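PDB 2JAF: halorhodopsin from Halobacterium salinarum, which pumps chloride ions across the membrane, driven by light that its covalently bound retinal chromophore absorbs. Local coordinates for residues L176-V180 against T181-A185; E194-D197 against T198-L202; V201-V204 against V205-G209; Y234-L237 against D238-K242. The protein carries 2 engineered substitutions. All coordinates share one frame; numbering follows the deposited sequence.

How the contacts relate
All four contacts lie, partly buried, within the seven-helix rhodopsin bundle. Contacts 2 and 3 are overlapping, successive parts of helix 193-216. Contact 1, at the junction of helices 158-180 and 182-190, is more peripheral; it touches contact 2 through a probable hydrogen bond from Arg200 NH1 to Leu179 O and contact 3 through valine-leucine packing. Contact 4, on helix 227-255, lies nearest the centre and packs against contact 3 through Leu206 and Leu237. Contact 1 rests on hydrogen bonds to carbonyls at a helix break, contact 2 on a salt bridge and two waters; contacts 3 and 4 have an apolar surface but bury Trp207, Asp238 and Lys242 by retinal, contact 4 with a covalent bond and salt bridge.

Contact 1 of 4, residues L176-V180 against T181-A185; sequences LSALV and TDWAA
A chi1 of 57° at Thr181 tucks OG1 between the residue's own N and carbonyl carbon, facing back to Ser177, while a chi1 of -80° at Trp183 puts CG opposite its carbonyl carbon and lays the indole against Ala178. Thr181 OG1 donates a 2.6 Å hydrogen bond to Ser177 O, arriving tilted from the carbonyl plane. Ala178 O takes two donors from opposite faces of its plane: Thr181 N, 3.1 Å away and high above that plane, and Trp183 N, also at 3.1 Å from Ala178 O but less tilted. Ala178 CB sits over one face of the indole in a CH-pi contact, 3.9 Å from the centroid of the five-membered ring. Leu179 CD2 slants in to Trp183 CE3 at 3.7 Å. At the polar end of the ring, NE1 bonds Ser133 OG of helix 131-153, which also bonds Asp182 OD2. Reducing Trp183 to an alanine would probably open a gap beside Ala178 and Leu179 and cost Ser133 a partner. Thr181 stands at the N-cap of helix 182-190, yet its hydroxyl looks back to the preceding helix and makes no capping bond. Where helix 158-180 gives way to helix 182-190, the Thr181 hydroxyl serves Ser177 O, and the N-H groups of Thr181 and Trp183, three and five residues on, serve Ala178 O, so both carbonyls stay satisfied.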
loop_
_atom_site.group_PDB
_atom_site.type_symbol
_atom_site.label_atom_id
_atom_site.label_comp_id
_atom_site.label_asym_id
_atom_site.label_seq_id
_atom_site.Cartn_x
_atom_site.Cartn_y
_atom_site.Cartn_z
ATOM N N LEU A 176 5.320 13.684 -12.942
ATOM C CA LEU A 176 5.461 15.045 -13.448
ATOM C C LEU A 176 4.529 15.351 -14.610
ATOM O O LEU A 176 4.051 16.482 -14.744
ATOM C CB LEU A 176 6.913 15.310 -13.861
ATOM C CG LEU A 176 7.919 15.295 -12.709
ATOM C CD1 LEU A 176 9.331 15.438 -13.241
ATOM C CD2 LEU A 176 7.592 16.416 -11.744
ATOM N N SER A 177 4.256 14.348 -15.442
ATOM C CA SER A 177 3.389 14.538 -16.601
ATOM C C SER A 177 2.007 15.035 -16.193
ATOM O O SER A 177 1.397 15.835 -16.897
ATOM C CB SER A 177 3.247 13.230 -17.400
ATOM O OG SER A 177 2.429 12.285 -16.725
ATOM N N ALA A 178 1.510 14.555 -15.059
ATOM C CA ALA A 178 0.200 14.975 -14.585
ATOM C C ALA A 178 0.235 16.457 -14.214
ATOM O O ALA A 178 -0.678 17.216 -14.555
ATOM C CB ALA A 178 -0.213 14.134 -13.379
ATOM N N LEU A 179 1.301 16.871 -13.533
ATOM C CA LEU A 179 1.445 18.262 -13.111
ATOM C C LEU A 179 1.518 19.238 -14.279
ATOM O O LEU A 179 1.084 20.385 -14.164
ATOM C CB LEU A 179 2.692 18.421 -12.235
ATOM C CG LEU A 179 2.738 17.584 -10.957
ATOM C CD1 LEU A 179 4.059 17.824 -10.241
ATOM C CD2 LEU A 179 1.570 17.941 -10.058
ATOM N N VAL A 180 2.059 18.781 -15.405
ATOM C CA VAL A 180 2.189 19.627 -16.585
ATOM C C VAL A 180 0.984 19.555 -17.514
ATOM O O VAL A 180 0.879 20.347 -18.456
ATOM C CB VAL A 180 3.446 19.255 -17.405
ATOM C CG1 VAL A 180 4.667 19.232 -16.500
ATOM C CG2 VAL A 180 3.253 17.910 -18.072
ATOM N N THR A 181 0.078 18.615 -17.265
ATOM C CA THR A 181 -1.087 18.488 -18.132
ATOM C C THR A 181 -2.456 18.602 -17.461
ATOM O O THR A 181 -2.880 19.704 -17.111
ATOM C CB THR A 181 -1.027 17.176 -18.971
ATOM O OG1 THR A 181 -0.917 16.037 -18.107
ATOM C CG2 THR A 181 0.167 17.207 -19.914
ATOM N N ASP A 182 -3.147 17.479 -17.274
ATOM C CA ASP A 182 -4.493 17.509 -16.703
ATOM C C ASP A 182 -4.669 18.119 -15.312
ATOM O O ASP A 182 -5.709 18.712 -15.036
ATOM C CB ASP A 182 -5.115 16.108 -16.743
ATOM C CG ASP A 182 -4.393 15.122 -15.865
ATOM O OD1 ASP A 182 -3.154 15.024 -15.973
ATOM O OD2 ASP A 182 -5.069 14.437 -15.071
ATOM N N TRP A 183 -3.677 17.991 -14.437
ATOM C CA TRP A 183 -3.799 18.579 -13.105
ATOM C C TRP A 183 -3.810 20.104 -13.197
ATOM O O TRP A 183 -4.436 20.778 -12.378
ATOM C CB TRP A 183 -2.650 18.114 -12.200
ATOM C CG TRP A 183 -2.868 16.743 -11.626
ATOM C CD1 TRP A 183 -3.445 15.674 -12.251
ATOM C CD2 TRP A 183 -2.472 16.281 -10.328
ATOM N NE1 TRP A 183 -3.431 14.578 -11.425
ATOM C CE2 TRP A 183 -2.839 14.920 -10.239
ATOM C CE3 TRP A 183 -1.840 16.883 -9.234
ATOM C CZ2 TRP A 183 -2.597 14.151 -9.098
ATOM C CZ3 TRP A 183 -1.598 16.119 -8.098
ATOM C CH2 TRP A 183 -1.977 14.767 -8.039
ATOM N N ALA A 184 -3.122 20.642 -14.200
ATOM C CA ALA A 184 -3.063 22.089 -14.398
ATOM C C ALA A 184 -4.379 22.604 -14.970
ATOM O O ALA A 184 -4.850 23.682 -14.596
ATOM C CB ALA A 184 -1.917 22.444 -15.332
ATOM N N ALA A 185 -4.968 21.831 -15.877
ATOM C CA ALA A 185 -6.233 22.212 -16.490
ATOM C C ALA A 185 -7.341 22.148 -15.448
ATOM O O ALA A 185 -8.293 22.928 -15.489
ATOM C CB ALA A 185 -6.551 21.286 -17.657
#

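Contact 2 of 4, residues E194-D197 against T198-L202; sequences EIFD and TLRVL
Asp197 and Arg200 lie alongside each other and point the same way, closing a salt bridge of 3.2 Å between Asp197 OD1 and Arg200 NH2. The oxygen sits over one face of the guanidinium, well out of its plane, so charge alone holds the pair and no N-H is aimed at OD1; carboxylate and guanidinium planes differ by 20°. The aliphatic part of Arg200 rides on Phe196, with CB over one face of the ring and CD 3.8 Å from Phe196 CE2. The arginine chain runs extended through chi2 and then bends at chi3 (66°), turning the guanidinium so that NH2 faces Asp197 OD1 while NH1 lies nearer Phe196 CE2. Water 2 lies in the guanidinium plane at its edge, accepting from Arg200 NE at 3.0 Å and donating to Asp197 O at 2.8 Å.

This is an i to i+3 ion pair along helix 193-216, the sixth transmembrane helix of the rhodopsin bundle. Backbone bonds from Arg200 N to Phe196 O (2.7 Å) and from Leu199 N to Ile195 O fix the spacing of the side chains. On a buried side of the helix, Ile195 CG1 meets Leu199 CD1 at 3.8 Å. At the surface, water 1 links Glu194 O to Thr198 OG1. Farther out, Arg200 NH1 bonds Leu179 O of helix 158-180, and Phe196 is wedged among Trp183, Ala184 and Ala187 of helix 182-190 and Leu123 of helix 106-127.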
loop_
_atom_site.group_PDB
_atom_site.type_symbol
_atom_site.label_atom_id
_atom_site.label_comp_id
_atom_site.label_asym_id
_atom_site.label_seq_id
_atom_site.Cartn_x
_atom_site.Cartn_y
_atom_site.Cartn_z
ATOM N N GLU A 194 -3.400 29.870 -9.875
ATOM C CA GLU A 194 -2.321 30.705 -9.344
ATOM C C GLU A 194 -1.479 30.000 -8.283
ATOM O O GLU A 194 -0.250 29.970 -8.375
ATOM C CB GLU A 194 -2.898 31.998 -8.758
ATOM C CG GLU A 194 -3.797 31.787 -7.540
ATOM C CD GLU A 194 -4.923 30.792 -7.798
ATOM O OE1 GLU A 194 -5.838 31.104 -8.592
ATOM O OE2 GLU A 194 -4.886 29.690 -7.208
ATOM N N ILE A 195 -2.134 29.441 -7.269
ATOM C CA ILE A 195 -1.415 28.745 -6.208
ATOM C C ILE A 195 -0.841 27.420 -6.723
ATOM O O ILE A 195 0.250 27.006 -6.328
ATOM C CB ILE A 195 -2.332 28.488 -4.986
ATOM C CG1 ILE A 195 -1.556 27.744 -3.896
ATOM C CG2 ILE A 195 -3.572 27.722 -5.414
ATOM C CD1 ILE A 195 -0.336 28.506 -3.383
ATOM N N PHE A 196 -1.574 26.763 -7.616
ATOM C CA PHE A 196 -1.108 25.502 -8.180
ATOM C C PHE A 196 0.202 25.722 -8.937
ATOM O O PHE A 196 1.149 24.953 -8.785
ATOM C CB PHE A 196 -2.144 24.921 -9.147
ATOM C CG PHE A 196 -1.688 23.662 -9.832
ATOM C CD1 PHE A 196 -1.666 22.450 -9.150
ATOM C CD2 PHE A 196 -1.245 23.694 -11.150
ATOM C CE1 PHE A 196 -1.205 21.283 -9.774
ATOM C CE2 PHE A 196 -0.784 22.535 -11.781
ATOM C CZ PHE A 196 -0.767 21.330 -11.087
ATOM N N ASP A 197 0.241 26.762 -9.763
ATOM C CA ASP A 197 1.436 27.071 -10.549
ATOM C C ASP A 197 2.646 27.341 -9.655
ATOM O O ASP A 197 3.772 26.962 -9.987
ATOM C CB ASP A 197 1.183 28.270 -11.472
ATOM C CG ASP A 197 0.258 27.933 -12.632
ATOM O OD1 ASP A 197 0.126 26.740 -12.976
ATOM O OD2 ASP A 197 -0.327 28.865 -13.221
ATOM N N THR A 198 2.416 28.001 -8.524
ATOM C CA THR A 198 3.491 28.278 -7.579
ATOM C C THR A 198 3.980 26.967 -6.968
ATOM O O THR A 198 5.182 26.687 -6.931
ATOM C CB THR A 198 2.999 29.197 -6.441
ATOM O OG1 THR A 198 2.753 30.506 -6.962
ATOM C CG2 THR A 198 4.035 29.283 -5.326
ATOM N N LEU A 199 3.036 26.161 -6.493
ATOM C CA LEU A 199 3.371 24.890 -5.856
ATOM C C LEU A 199 3.982 23.894 -6.829
ATOM O O LEU A 199 4.811 23.067 -6.441
ATOM C CB LEU A 199 2.121 24.288 -5.200
ATOM C CG LEU A 199 1.525 25.121 -4.055
ATOM C CD1 LEU A 199 0.274 24.443 -3.519
ATOM C CD2 LEU A 199 2.556 25.290 -2.941
ATOM N N ARG A 200 3.575 23.971 -8.093
ATOM C CA ARG A 200 4.097 23.070 -9.111
ATOM C C ARG A 200 5.591 23.298 -9.329
ATOM O O ARG A 200 6.349 22.347 -9.491
ATOM C CB ARG A 200 3.338 23.270 -10.425
ATOM C CG ARG A 200 3.846 22.429 -11.575
ATOM C CD ARG A 200 2.914 22.531 -12.773
ATOM N NE ARG A 200 2.873 23.871 -13.353
ATOM C CZ ARG A 200 2.224 24.166 -14.474
ATOM N NH1 ARG A 200 1.561 23.217 -15.123
ATOM N NH2 ARG A 200 2.265 25.392 -14.969
ATOM N N VAL A 201 6.010 24.557 -9.331
ATOM C CA VAL A 201 7.421 24.876 -9.519
ATOM C C VAL A 201 8.218 24.306 -8.354
ATOM O O VAL A 201 9.292 23.732 -8.547
ATOM C CB VAL A 201 7.657 26.408 -9.590
ATOM C CG1 VAL A 201 9.153 26.701 -9.687
ATOM C CG2 VAL A 201 6.911 26.993 -10.803
ATOM N N LEU A 202 7.689 24.458 -7.144
ATOM C CA LEU A 202 8.368 23.950 -5.961
ATOM C C LEU A 202 8.540 22.440 -6.013
ATOM O O LEU A 202 9.606 21.922 -5.675
ATOM C CB LEU A 202 7.608 24.339 -4.689
ATOM C CG LEU A 202 7.645 25.822 -4.318
ATOM C CD1 LEU A 202 6.895 26.039 -3.005
ATOM C CD2 LEU A 202 9.086 26.285 -4.195
HETATM O O HOH W 1 1.753 31.662 -9.688
HETATM O O HOH W 2 4.091 26.511 -12.699
#

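Contact 3 of 4, residues V201-V204 against V205-G209; sequences VLVV and VLWLG. Engineered in segment 201-204: Val203 (natural residue Thr). With RET (retinal), chain G.
Backbone bonds four residues apart, from Val205 N to Val201 O, Leu206 N to Leu202 O, Trp207 N to Val203 O and Leu208 N to Val204 O, carry helix 193-216 through these turns, the third of them 2.8 Å between Trp207 N and Val203 O. The side chains centre on the indole of Trp207. Val203, an engineered valine where the natural sequence has threonine, runs beside it and points the same way; with CG1 opposite its own backbone N, that methyl lies over the five-membered ring in a CH-pi contact, 3.5 Å from the centroid and 5° off the normal. The opposite face carries the retinal methyl C20, 3.5 Å from Trp207 NE1. Retinal C19 also comes to 3.3 Å from Trp207 O and 3.8 Å from Trp207 CE3, so the same residue lines two methyls of the polyene. Toward the surface, Val204 CG1 and Leu208 CD1 lie alongside at 4.0 Å, and Val201 CG1 and Val205 CG2 at 4.1 Å. Leu206 turns to Phe240 and Ala241 of helix 227-255, while Phe172 of helix 158-180 and Leu120 of helix 106-127 also touch the indole. Clasped between the methyl of the engineered valine and a chromophore methyl, the tryptophan forms an apolar wall of the retinal pocket, as its counterpart does in bacteriorhodopsin, and probably limits how far the polyene can shift.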
loop_
_atom_site.group_PDB
_atom_site.type_symbol
_atom_site.label_atom_id
_atom_site.label_comp_id
_atom_site.label_asym_id
_atom_site.label_seq_id
_atom_site.Cartn_x
_atom_site.Cartn_y
_atom_site.Cartn_z
ATOM N N VAL A 201 6.010 24.557 -9.331
ATOM C CA VAL A 201 7.421 24.876 -9.519
ATOM C C VAL A 201 8.218 24.306 -8.354
ATOM O O VAL A 201 9.292 23.732 -8.547
ATOM C CB VAL A 201 7.657 26.408 -9.590
ATOM C CG1 VAL A 201 9.153 26.701 -9.687
ATOM C CG2 VAL A 201 6.911 26.993 -10.803
ATOM N N LEU A 202 7.689 24.458 -7.144
ATOM C CA LEU A 202 8.368 23.950 -5.961
ATOM C C LEU A 202 8.540 22.440 -6.013
ATOM O O LEU A 202 9.606 21.922 -5.675
ATOM C CB LEU A 202 7.608 24.339 -4.689
ATOM C CG LEU A 202 7.645 25.822 -4.318
ATOM C CD1 LEU A 202 6.895 26.039 -3.005
ATOM C CD2 LEU A 202 9.086 26.285 -4.195
ATOM N N VAL A 203 7.496 21.731 -6.440
ATOM C CA VAL A 203 7.568 20.278 -6.534
ATOM C C VAL A 203 8.583 19.834 -7.582
ATOM O O VAL A 203 9.472 19.034 -7.291
ATOM C CB VAL A 203 6.198 19.651 -6.894
ATOM C CG1 VAL A 203 6.362 18.153 -7.160
ATOM C CG2 VAL A 203 5.209 19.871 -5.756
ATOM N N VAL A 204 8.463 20.355 -8.801
ATOM C CA VAL A 204 9.384 19.943 -9.859
ATOM C C VAL A 204 10.843 20.215 -9.504
ATOM O O VAL A 204 11.687 19.331 -9.611
ATOM C CB VAL A 204 9.062 20.635 -11.202
ATOM C CG1 VAL A 204 10.114 20.248 -12.253
ATOM C CG2 VAL A 204 7.670 20.225 -11.686
ATOM N N VAL A 205 11.142 21.436 -9.079
ATOM C CA VAL A 205 12.518 21.778 -8.741
ATOM C C VAL A 205 13.052 21.031 -7.520
ATOM O O VAL A 205 14.143 20.454 -7.563
ATOM C CB VAL A 205 12.666 23.302 -8.511
ATOM C CG1 VAL A 205 14.091 23.638 -8.099
ATOM C CG2 VAL A 205 12.310 24.042 -9.790
ATOM N N LEU A 206 12.295 21.031 -6.431
ATOM C CA LEU A 206 12.769 20.359 -5.226
ATOM C C LEU A 206 12.815 18.835 -5.379
ATOM O O LEU A 206 13.774 18.201 -4.935
ATOM C CB LEU A 206 11.901 20.751 -4.034
ATOM C CG LEU A 206 11.907 22.260 -3.753
ATOM C CD1 LEU A 206 10.914 22.582 -2.649
ATOM C CD2 LEU A 206 13.308 22.708 -3.359
ATOM N N TRP A 207 11.798 18.246 -6.005
ATOM C CA TRP A 207 11.796 16.792 -6.173
ATOM C C TRP A 207 12.969 16.318 -7.036
ATOM O O TRP A 207 13.478 15.207 -6.847
ATOM C CB TRP A 207 10.451 16.314 -6.748
ATOM C CG TRP A 207 9.321 16.315 -5.726
ATOM C CD1 TRP A 207 9.058 17.285 -4.792
ATOM C CD2 TRP A 207 8.252 15.357 -5.617
ATOM N NE1 TRP A 207 7.893 16.992 -4.121
ATOM C CE2 TRP A 207 7.378 15.818 -4.606
ATOM C CE3 TRP A 207 7.947 14.158 -6.282
ATOM C CZ2 TRP A 207 6.216 15.124 -4.242
ATOM C CZ3 TRP A 207 6.789 13.465 -5.919
ATOM C CH2 TRP A 207 5.939 13.952 -4.908
ATOM N N LEU A 208 13.409 17.153 -7.974
ATOM C CA LEU A 208 14.547 16.793 -8.817
ATOM C C LEU A 208 15.824 16.718 -7.982
ATOM O O LEU A 208 16.786 16.041 -8.357
ATOM C CB LEU A 208 14.722 17.820 -9.944
ATOM C CG LEU A 208 13.819 17.650 -11.165
ATOM C CD1 LEU A 208 13.850 18.899 -12.031
ATOM C CD2 LEU A 208 14.298 16.440 -11.957
ATOM N N GLY A 209 15.841 17.414 -6.848
ATOM C CA GLY A 209 17.015 17.384 -5.997
ATOM C C GLY A 209 17.294 16.007 -5.404
ATOM O O GLY A 209 18.452 15.641 -5.195
HETATM C C1 RET G . 15.286 8.390 -5.879
HETATM C C2 RET G . 16.372 7.472 -6.616
HETATM C C3 RET G . 15.937 6.826 -7.954
HETATM C C4 RET G . 15.527 7.949 -9.014
HETATM C C5 RET G . 14.499 9.024 -8.479
HETATM C C6 RET G . 14.361 9.272 -6.953
HETATM C C7 RET G . 13.295 10.229 -6.499
HETATM C C8 RET G . 12.833 10.574 -5.267
HETATM C C9 RET G . 11.965 11.688 -4.997
HETATM C C10 RET G . 11.791 11.831 -3.618
HETATM C C11 RET G . 11.035 12.825 -3.033
HETATM C C12 RET G . 10.976 12.918 -1.634
HETATM C C13 RET G . 10.143 13.881 -0.931
HETATM C C14 RET G . 10.218 13.734 0.486
HETATM C C15 RET G . 9.393 14.354 1.393
HETATM C C16 RET G . 14.415 7.364 -5.067
HETATM C C17 RET G . 16.129 9.336 -4.876
HETATM C C18 RET G . 13.715 9.768 -9.549
HETATM C C19 RET G . 11.454 12.699 -6.170
HETATM C C20 RET G . 9.316 14.958 -1.659
#

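Contact 4 of 4, residues Y234-L237 against D238-K242; sequences YSVL and DVFAK. With RET (retinal), chain G.
Tyr234 O receives Asp238 N at 2.8 Å, a turn of helix 227-255 that presents the aspartate to the retinal linkage. The retinal side is closely joined: Lys242 NZ is covalently bonded to retinal C15 at 1.3 Å, forming the Schiff base that defines the rhodopsin family, and Asp238 OD1 lies 3.6 Å from Lys242 NZ in a salt bridge. A wider pi-type turn at 239-242 carries the lysine, which stays extended until chi4 (65°), whose bend swings NZ toward the carboxylate. Asp238 OD1 also comes within 3.5 Å of retinal C14. Tyr210 OH bonds OD1 and Tyr77 OH bonds OD2, so two hydroxyls hold the carboxylate in place. Losing that carboxylate to an alanine would probably leave the linkage without its nearby charge and the hydroxyls of Tyr210 and Tyr77 without their carboxylate partner. On this tight side too, Ala241 N bonds Leu237 O at 2.7 Å, and Ala241 CB backs the retinal methyl C20. The outward side is looser: Phe240 N reaches Val236 O only weakly at 3.4 Å, and on the surface Val236 CG1 lies alongside Phe240 CE2 at 4.0 Å. Around this seventh transmembrane helix, Leu237 and Ala241 rest on Tyr210 of helix 193-216, Val239 on Asn36 and Leu39 of helix 27-50, and Lys242 against Ser115 of helix 106-127 and against Ile69 and Ser73 of helix 58-82.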
loop_
_atom_site.group_PDB
_atom_site.type_symbol
_atom_site.label_atom_id
_atom_site.label_comp_id
_atom_site.label_asym_id
_atom_site.label_seq_id
_atom_site.Cartn_x
_atom_site.Cartn_y
_atom_site.Cartn_z
ATOM N N TYR A 234 19.510 15.612 1.926
ATOM C CA TYR A 234 18.128 15.130 1.937
ATOM C C TYR A 234 17.305 15.897 2.983
ATOM O O TYR A 234 16.149 16.260 2.740
ATOM C CB TYR A 234 18.080 13.634 2.280
ATOM C CG TYR A 234 18.548 12.679 1.194
ATOM C CD1 TYR A 234 17.995 12.712 -0.084
ATOM C CD2 TYR A 234 19.484 11.678 1.478
ATOM C CE1 TYR A 234 18.352 11.768 -1.052
ATOM C CE2 TYR A 234 19.845 10.730 0.518
ATOM C CZ TYR A 234 19.277 10.778 -0.739
ATOM O OH TYR A 234 19.605 9.825 -1.681
ATOM N N SER A 235 17.897 16.130 4.151
ATOM C CA SER A 235 17.211 16.844 5.221
ATOM C C SER A 235 16.842 18.255 4.798
ATOM O O SER A 235 15.742 18.717 5.082
ATOM C CB SER A 235 18.072 16.882 6.486
ATOM O OG SER A 235 18.168 15.583 7.049
ATOM N N VAL A 236 17.756 18.943 4.122
ATOM C CA VAL A 236 17.457 20.296 3.658
ATOM C C VAL A 236 16.348 20.246 2.606
ATOM O O VAL A 236 15.464 21.098 2.580
ATOM C CB VAL A 236 18.695 20.977 3.045
ATOM C CG1 VAL A 236 18.291 22.286 2.368
ATOM C CG2 VAL A 236 19.725 21.246 4.133
ATOM N N LEU A 237 16.395 19.250 1.726
ATOM C CA LEU A 237 15.356 19.132 0.707
ATOM C C LEU A 237 14.004 18.919 1.383
ATOM O O LEU A 237 12.998 19.513 0.983
ATOM C CB LEU A 237 15.662 17.972 -0.247
ATOM C CG LEU A 237 16.776 18.261 -1.258
ATOM C CD1 LEU A 237 17.100 16.997 -2.030
ATOM C CD2 LEU A 237 16.314 19.378 -2.228
ATOM N N ASP A 238 13.982 18.072 2.410
ATOM C CA ASP A 238 12.748 17.798 3.147
ATOM C C ASP A 238 12.173 19.073 3.768
ATOM O O ASP A 238 10.954 19.265 3.786
ATOM C CB ASP A 238 12.999 16.783 4.267
ATOM C CG ASP A 238 12.936 15.340 3.795
ATOM O OD1 ASP A 238 12.695 15.083 2.596
ATOM O OD2 ASP A 238 13.126 14.446 4.647
ATOM N N VAL A 239 13.044 19.938 4.281
ATOM C CA VAL A 239 12.578 21.171 4.904
ATOM C C VAL A 239 11.745 21.984 3.924
ATOM O O VAL A 239 10.674 22.473 4.269
ATOM C CB VAL A 239 13.756 22.042 5.415
ATOM C CG1 VAL A 239 13.241 23.419 5.829
ATOM C CG2 VAL A 239 14.430 21.366 6.608
ATOM N N PHE A 240 12.224 22.102 2.691
ATOM C CA PHE A 240 11.503 22.871 1.681
ATOM C C PHE A 240 10.393 22.102 0.968
ATOM O O PHE A 240 9.291 22.626 0.783
ATOM C CB PHE A 240 12.500 23.437 0.660
ATOM C CG PHE A 240 13.397 24.501 1.231
ATOM C CD1 PHE A 240 12.924 25.797 1.416
ATOM C CD2 PHE A 240 14.680 24.186 1.670
ATOM C CE1 PHE A 240 13.714 26.762 2.040
ATOM C CE2 PHE A 240 15.478 25.145 2.298
ATOM C CZ PHE A 240 14.993 26.435 2.484
ATOM N N ALA A 241 10.665 20.860 0.579
ATOM C CA ALA A 241 9.660 20.078 -0.136
ATOM C C ALA A 241 8.481 19.668 0.736
ATOM O O ALA A 241 7.405 19.355 0.221
ATOM C CB ALA A 241 10.302 18.844 -0.770
ATOM N N LYS A 242 8.680 19.653 2.049
ATOM C CA LYS A 242 7.596 19.285 2.962
ATOM C C LYS A 242 7.072 20.411 3.848
ATOM O O LYS A 242 5.919 20.827 3.723
ATOM C CB LYS A 242 8.017 18.136 3.885
ATOM C CG LYS A 242 8.083 16.778 3.230
ATOM C CD LYS A 242 8.477 15.733 4.267
ATOM C CE LYS A 242 8.357 14.314 3.744
ATOM N NZ LYS A 242 9.281 14.039 2.654
HETATM C C1 RET G . 15.286 8.390 -5.879
HETATM C C2 RET G . 16.372 7.472 -6.616
HETATM C C3 RET G . 15.937 6.826 -7.954
HETATM C C4 RET G . 15.527 7.949 -9.014
HETATM C C5 RET G . 14.499 9.024 -8.479
HETATM C C6 RET G . 14.361 9.272 -6.953
HETATM C C7 RET G . 13.295 10.229 -6.499
HETATM C C8 RET G . 12.833 10.574 -5.267
HETATM C C9 RET G . 11.965 11.688 -4.997
HETATM C C10 RET G . 11.791 11.831 -3.618
HETATM C C11 RET G . 11.035 12.825 -3.033
HETATM C C12 RET G . 10.976 12.918 -1.634
HETATM C C13 RET G . 10.143 13.881 -0.931
HETATM C C14 RET G . 10.218 13.734 0.486
HETATM C C15 RET G . 9.393 14.354 1.393
HETATM C C16 RET G . 14.415 7.364 -5.067
HETATM C C17 RET G . 16.129 9.336 -4.876
HETATM C C18 RET G . 13.715 9.768 -9.549
HETATM C C19 RET G . 11.454 12.699 -6.170
HETATM C C20 RET G . 9.316 14.958 -1.659
#